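Local coordinates for protein ATP-dependent RNA helicase HrpB (Escherichia coli, PDB 6EUD) that hydrolyses ATP to ADP and phosphate as a DExH-box NTPase of the DEAH/RHA helicase type and binds single-stranded RNA, at residues 7-13 / 34-40. Numbering follows the deposited sequence.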
ATOM      1  N   LEU A   7      -5.236  42.003  -3.934  1.00131.20           N
ATOM      2  CA  LEU A   7      -4.575  40.778  -3.483  1.00120.72           C
ATOM      3  C   LEU A   7      -3.420  40.383  -4.404  1.00115.82           C
ATOM      4  O   LEU A   7      -3.458  40.669  -5.603  1.00115.62           O
ATOM      5  CB  LEU A   7      -5.598  39.645  -3.377  1.00113.01           C
ATOM      6  CG  LEU A   7      -6.658  39.875  -2.296  1.00110.28           C
ATOM      7  CD1 LEU A   7      -7.724  38.790  -2.338  1.00106.22           C
ATOM      8  CD2 LEU A   7      -6.006  39.963  -0.913  1.00108.29           C
ATOM      9  N   PRO A   8      -2.377  39.746  -3.837  1.00111.77           N
ATOM     10  CA  PRO A   8      -1.138  39.425  -4.563  1.00112.06           C
ATOM     11  C   PRO A   8      -1.357  38.552  -5.792  1.00109.91           C
ATOM     12  O   PRO A   8      -0.526  38.556  -6.706  1.00109.72           O
ATOM     13  CB  PRO A   8      -0.307  38.676  -3.519  1.00108.95           C
ATOM     14  CG  PRO A   8      -0.813  39.171  -2.213  1.00108.72           C
ATOM     15  CD  PRO A   8      -2.281  39.388  -2.410  1.00108.51           C
ATOM     16  N   VAL A   9      -2.458  37.810  -5.806  1.00106.37           N
ATOM     17  CA  VAL A   9      -2.799  36.974  -6.946  1.00103.72           C
ATOM     18  C   VAL A   9      -3.160  37.850  -8.157  1.00105.29           C
ATOM     19  O   VAL A   9      -2.984  37.440  -9.303  1.00104.64           O
ATOM     20  CB  VAL A   9      -3.962  36.008  -6.599  1.00 94.86           C
ATOM     21  CG1 VAL A   9      -4.277  35.093  -7.764  1.00 93.96           C
ATOM     22  CG2 VAL A   9      -3.602  35.183  -5.383  1.00 92.26           C
ATOM     23  N   ALA A  10      -3.645  39.061  -7.901  1.00107.15           N
ATOM     24  CA  ALA A  10      -3.943  39.990  -8.981  1.00105.20           C
ATOM     25  C   ALA A  10      -2.678  40.316  -9.758  1.00103.37           C
ATOM     26  O   ALA A  10      -2.695  40.393 -10.987  1.00107.19           O
ATOM     27  CB  ALA A  10      -4.569  41.258  -8.438  1.00108.21           C
ATOM     28  N   ALA A  11      -1.575  40.481  -9.033  1.00100.67           N
ATOM     29  CA  ALA A  11      -0.319  40.939  -9.627  1.00100.37           C
ATOM     30  C   ALA A  11       0.345  39.872 -10.488  1.00 98.17           C
ATOM     31  O   ALA A  11       1.352  40.136 -11.144  1.00 98.55           O
ATOM     32  CB  ALA A  11       0.648  41.409  -8.532  1.00 97.82           C
ATOM     33  N   VAL A  12      -0.220  38.670 -10.490  1.00 95.71           N
ATOM     34  CA  VAL A  12       0.382  37.558 -11.209  1.00 95.30           C
ATOM     35  C   VAL A  12      -0.564  37.086 -12.326  1.00 93.56           C
ATOM     36  O   VAL A  12      -0.181  36.300 -13.194  1.00 94.00           O
ATOM     37  CB  VAL A  12       0.739  36.407 -10.227  1.00110.11           C
ATOM     38  CG1 VAL A  12      -0.511  35.687  -9.732  1.00106.32           C
ATOM     39  CG2 VAL A  12       1.720  35.441 -10.853  1.00106.69           C
ATOM     40  N   LEU A  13      -1.786  37.619 -12.313  1.00 95.41           N
ATOM     41  CA  LEU A  13      -2.850  37.245 -13.256  1.00 91.36           C
ATOM     42  C   LEU A  13      -2.507  37.378 -14.748  1.00 91.11           C
ATOM     43  O   LEU A  13      -2.839  36.482 -15.530  1.00 90.70           O
ATOM     44  CB  LEU A  13      -4.114  38.066 -12.964  1.00 93.54           C
ATOM     45  CG  LEU A  13      -5.281  37.881 -13.937  1.00 93.89           C
ATOM     46  CD1 LEU A  13      -5.750  36.429 -13.964  1.00 88.24           C
ATOM     47  CD2 LEU A  13      -6.417  38.813 -13.566  1.00 97.98           C
ATOM     48  N   ALA A  34      -3.706  34.432  -0.171  1.00102.25           N
ATOM     49  CA  ALA A  34      -3.457  35.391  -1.241  1.00102.43           C
ATOM     50  C   ALA A  34      -4.699  35.576  -2.107  1.00105.82           C
ATOM     51  O   ALA A  34      -4.791  36.535  -2.872  1.00108.17           O
ATOM     52  CB  ALA A  34      -2.268  34.948  -2.089  1.00 98.60           C
ATOM     53  N   GLY A  35      -5.653  34.658  -1.981  1.00105.40           N
ATOM     54  CA  GLY A  35      -6.905  34.766  -2.704  1.00104.67           C
ATOM     55  C   GLY A  35      -6.940  33.935  -3.971  1.00100.18           C
ATOM     56  O   GLY A  35      -7.777  34.162  -4.846  1.00100.47           O
ATOM     57  N   LYS A  36      -6.033  32.967  -4.075  1.00 94.76           N
ATOM     58  CA  LYS A  36      -5.964  32.127  -5.269  1.00 88.27           C
ATOM     59  C   LYS A  36      -7.253  31.325  -5.446  1.00 83.90           C
ATOM     60  O   LYS A  36      -7.617  30.959  -6.561  1.00 79.05           O
ATOM     61  CB  LYS A  36      -4.758  31.186  -5.207  1.00 84.96           C
ATOM     62  CG  LYS A  36      -4.750  30.249  -4.008  1.00 84.33           C
ATOM     63  CD  LYS A  36      -3.581  29.270  -4.071  1.00 80.94           C
ATOM     64  CE  LYS A  36      -3.462  28.465  -2.783  1.00 74.98           C
ATOM     65  NZ  LYS A  36      -4.707  27.716  -2.504  1.00 69.53           N
ATOM     66  N   SER A  37      -7.942  31.080  -4.334  1.00 83.00           N
ATOM     67  CA  SER A  37      -9.186  30.319  -4.320  1.00 79.24           C
ATOM     68  C   SER A  37     -10.418  31.231  -4.327  1.00 85.33           C
ATOM     69  O   SER A  37     -11.410  30.967  -5.019  1.00 84.48           O
ATOM     70  CB  SER A  37      -9.227  29.408  -3.088  1.00 72.07           C
ATOM     71  OG  SER A  37      -7.979  28.771  -2.880  1.00 66.75           O
ATOM     72  N   THR A  38     -10.341  32.306  -3.547  1.00 89.13           N
ATOM     73  CA  THR A  38     -11.481  33.176  -3.297  1.00 92.91           C
ATOM     74  C   THR A  38     -11.524  34.384  -4.227  1.00 93.31           C
ATOM     75  O   THR A  38     -12.281  35.333  -4.006  1.00 93.53           O
ATOM     76  CB  THR A  38     -11.474  33.670  -1.839  1.00 97.00           C
ATOM     77  OG1 THR A  38     -10.183  34.207  -1.521  1.00 95.60           O
ATOM     78  CG2 THR A  38     -11.789  32.521  -0.893  1.00 95.92           C
ATOM     79  N   TRP A  39     -10.713  34.352  -5.274  1.00 90.99           N
ATOM     80  CA  TRP A  39     -10.717  35.446  -6.224  1.00 92.22           C
ATOM     81  C   TRP A  39     -10.459  34.934  -7.618  1.00 88.57           C
ATOM     82  O   TRP A  39     -11.333  35.010  -8.474  1.00 89.59           O
ATOM     83  CB  TRP A  39      -9.674  36.499  -5.849  1.00 93.04           C
ATOM     84  CG  TRP A  39      -9.826  37.779  -6.602  1.00 93.33           C
ATOM     85  CD1 TRP A  39     -10.765  38.738  -6.383  1.00 95.91           C
ATOM     86  CD2 TRP A  39      -9.009  38.252  -7.681  1.00 95.60           C
ATOM     87  NE1 TRP A  39     -10.593  39.777  -7.261  1.00101.13           N
ATOM     88  CE2 TRP A  39      -9.518  39.509  -8.067  1.00 99.35           C
ATOM     89  CE3 TRP A  39      -7.897  37.740  -8.360  1.00 94.53           C
ATOM     90  CZ2 TRP A  39      -8.956  40.261  -9.105  1.00 99.02           C
ATOM     91  CZ3 TRP A  39      -7.336  38.496  -9.394  1.00 94.58           C
ATOM     92  CH2 TRP A  39      -7.869  39.738  -9.753  1.00 95.78           C
ATOM     93  N   LEU A  40      -9.266  34.383  -7.825  1.00 84.42           N
ATOM     94  CA  LEU A  40      -8.772  34.027  -9.160  1.00 82.99           C
ATOM     95  C   LEU A  40      -9.754  33.301 -10.115  1.00 84.01           C
ATOM     96  O   LEU A  40      -9.733  33.566 -11.321  1.00 83.68           O
ATOM     97  CB  LEU A  40      -7.497  33.190  -9.017  1.00 77.92           C
ATOM     98  CG  LEU A  40      -6.709  32.933 -10.304  1.00 77.76           C
ATOM     99  CD1 LEU A  40      -6.550  34.202 -11.140  1.00 81.96           C
ATOM    100  CD2 LEU A  40      -5.357  32.348  -9.976  1.00 74.41           C
TER
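The P-loop (Walker A motif) of the first helicase domain, with Ala34, Gly35, Lys36 and Ser37 in its predicted ATP site, is packed at Ala34 to Lys36 by Leu7, Pro8 and Val9 from the turn before helix 13-20, while Ala10 and Leu13, the latter at the start of that helix, meet Trp39 and Leu40 just after the loop. No hydrogen bond joins 7-13 to 34-40; the contact is apolar, with one carbonyl set among carbons. The methyl Val9 CG2 lies closest to Ala34 O, at 3.1 Å, with Leu7 CB at 3.3 Å, while Pro8 CD lies farther off. Val9 is buried between the two segments. Its CG1 is anti to the backbone N (chi1 -177°) and reaches Leu40 CD2 at 3.7 Å, the two side chains crossing at about a right angle; its CG2 meets the methyl of Ala34, CB, at 3.6 Å. Leu7 CD1 sits 4.1 Å from Gly35 CA, on the side where any CB at that position would run into it. Cut back to an alanine, Leu7 would keep CB but lose CG, CD1 and CD2, which is likely to open a gap beside Gly35 CA and thin the cover over the Ala34 carbonyl. Trp39, with CG anti to its N (chi1 -167°), swings its six-membered ring across to Ala10, where CZ3 comes 3.7 Å from Ala10 CA and CH2 lies 3.9 Å from Ala10 CB. Leu13 reaches both Trp39 and Leu40, with CD2 near that same CH2 and CD1 3.7 Å from Leu40 CD1. The amine of Lys36 leads away from all this, to a salt bridge with Glu127 of the DEFH box, and Ser37 OG is hydrogen-bonded to Asp126 OD1. Thus the turn before helix 13-20 backs the loop between strand 26-29 and helix 40-45, and Leu13 continues the packing onto Gln43 and Leu44 of helix 40-45.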